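Local coordinates for Mlr3007 protein (Mesorhizobium loti, PDB 3QQM), which probably transfers amino groups between branched-chain amino acids and 2-oxoglutarate as a class-IV, pyridoxal-phosphate-dependent aminotransferase, at residues A[55-60]-A[81-85]. Numbering follows the deposited sequence.
Sequences RIAEVL and GDATA. With EDO (1,2-ethanediol), chain Q.
Val59 lies over the strand between Ala83 and Ala85, an example of how a helix settles on a strand whose facing residues are small, here the outermost strand of its sheet within this chain. CG2 of Val59 rests 3.9 Å from Ala85 CB, while its CG1 approaches the carbonyl oxygen of Ala83. Ala85 CB also lies against the helix backbone, 3.6 Å from Val59 O, and CD2 of Leu60 reaches the same methyl at 4.0 Å. Further back along the helix, Ile56 extends CD1 to Ala83 CB, its two torsions together turning that methyl toward the strand. Helix 53-64 packs on one face of the antiparallel sheet 29-30, 17-25, 71-78, 83-89, its axis only 30° from the direction of strand 83-85; Leu75 on the adjoining strand also meets Ile56, Val59 and Leu60. The hydrogen bond across the two segments lies in the turn just before the strand. Arg55, its chain bent at chi3 (-59°), brings the guanidinium edge to Gly81 O through a weak NH1 hydrogen bond of 3.0 Å at 146°. Asp82 OD1 lies well out of the guanidinium plane, contributing at most charge attraction. On the strand's other face, Thr84 OG1 and O2 of an ethanediol, probably from the crystallisation liquor, share a hydrogen bond of 2.9 Å.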
# COMPACT_ATOMS: atom_id res chain seq x y z
N ARG A 55 -22.90 -5.76 -4.89
CA ARG A 55 -22.71 -6.01 -3.46
C ARG A 55 -21.58 -5.14 -2.86
O ARG A 55 -21.67 -4.69 -1.70
CB ARG A 55 -22.41 -7.48 -3.26
CG ARG A 55 -22.01 -7.87 -1.87
CD ARG A 55 -21.62 -9.36 -1.84
NE ARG A 55 -22.73 -10.22 -2.27
CZ ARG A 55 -22.68 -11.55 -2.28
NH1 ARG A 55 -21.58 -12.18 -1.84
NH2 ARG A 55 -23.74 -12.25 -2.70
N ILE A 56 -20.52 -4.93 -3.63
CA ILE A 56 -19.41 -4.09 -3.20
C ILE A 56 -19.95 -2.68 -3.00
O ILE A 56 -19.70 -2.07 -2.00
CB ILE A 56 -18.23 -4.09 -4.23
CG1 ILE A 56 -17.61 -5.48 -4.33
CG2 ILE A 56 -17.18 -3.08 -3.85
CD1 ILE A 56 -17.10 -6.00 -3.03
N ALA A 57 -20.70 -2.18 -3.98
CA ALA A 57 -21.30 -0.84 -3.88
C ALA A 57 -22.22 -0.74 -2.67
O ALA A 57 -22.28 0.29 -2.03
CB ALA A 57 -22.05 -0.46 -5.17
N GLU A 58 -22.95 -1.83 -2.35
CA GLU A 58 -23.86 -1.84 -1.22
C GLU A 58 -23.11 -1.68 0.08
O GLU A 58 -23.46 -0.81 0.88
CB GLU A 58 -24.73 -3.13 -1.15
CG GLU A 58 -25.86 -3.23 -2.24
CD GLU A 58 -26.64 -4.58 -2.22
OE1 GLU A 58 -27.64 -4.68 -3.00
OE2 GLU A 58 -26.26 -5.54 -1.47
N VAL A 59 -22.09 -2.50 0.31
CA VAL A 59 -21.35 -2.40 1.58
C VAL A 59 -20.64 -1.04 1.72
O VAL A 59 -20.63 -0.46 2.80
CB VAL A 59 -20.37 -3.58 1.82
CG1 VAL A 59 -21.12 -4.88 1.84
CG2 VAL A 59 -19.26 -3.63 0.77
N LEU A 60 -20.06 -0.52 0.64
CA LEU A 60 -19.38 0.78 0.69
C LEU A 60 -20.39 1.91 1.00
O LEU A 60 -20.13 2.76 1.85
CB LEU A 60 -18.63 1.06 -0.60
CG LEU A 60 -17.42 0.18 -0.85
CD1 LEU A 60 -16.89 0.37 -2.28
CD2 LEU A 60 -16.35 0.44 0.21
N GLY A 81 -17.01 -14.59 -2.18
CA GLY A 81 -17.78 -13.38 -2.54
C GLY A 81 -18.23 -12.55 -1.32
O GLY A 81 -18.74 -11.45 -1.50
N ASP A 82 -18.07 -13.09 -0.10
CA ASP A 82 -18.43 -12.35 1.12
C ASP A 82 -17.58 -11.10 1.16
O ASP A 82 -16.38 -11.15 0.80
CB ASP A 82 -18.24 -13.19 2.42
CG ASP A 82 -19.27 -14.36 2.56
OD1 ASP A 82 -20.21 -14.45 1.74
OD2 ASP A 82 -19.12 -15.20 3.49
N ALA A 83 -18.19 -9.99 1.55
CA ALA A 83 -17.51 -8.70 1.61
C ALA A 83 -17.85 -7.85 2.82
O ALA A 83 -18.96 -7.91 3.36
CB ALA A 83 -17.81 -7.90 0.36
N THR A 84 -16.89 -7.04 3.23
CA THR A 84 -17.06 -6.13 4.32
C THR A 84 -16.45 -4.79 3.98
O THR A 84 -15.53 -4.69 3.17
CB THR A 84 -16.39 -6.64 5.65
OG1 THR A 84 -14.96 -6.75 5.46
CG2 THR A 84 -16.98 -7.99 6.08
N ALA A 85 -17.00 -3.75 4.60
CA ALA A 85 -16.50 -2.40 4.48
C ALA A 85 -16.59 -1.75 5.86
O ALA A 85 -17.62 -1.81 6.53
CB ALA A 85 -17.28 -1.61 3.46
C1 EDO Q . -15.52 -11.48 4.27
O1 EDO Q . -14.89 -12.08 5.40
C2 EDO Q . -14.77 -10.22 3.82
O2 EDO Q . -14.16 -9.51 4.90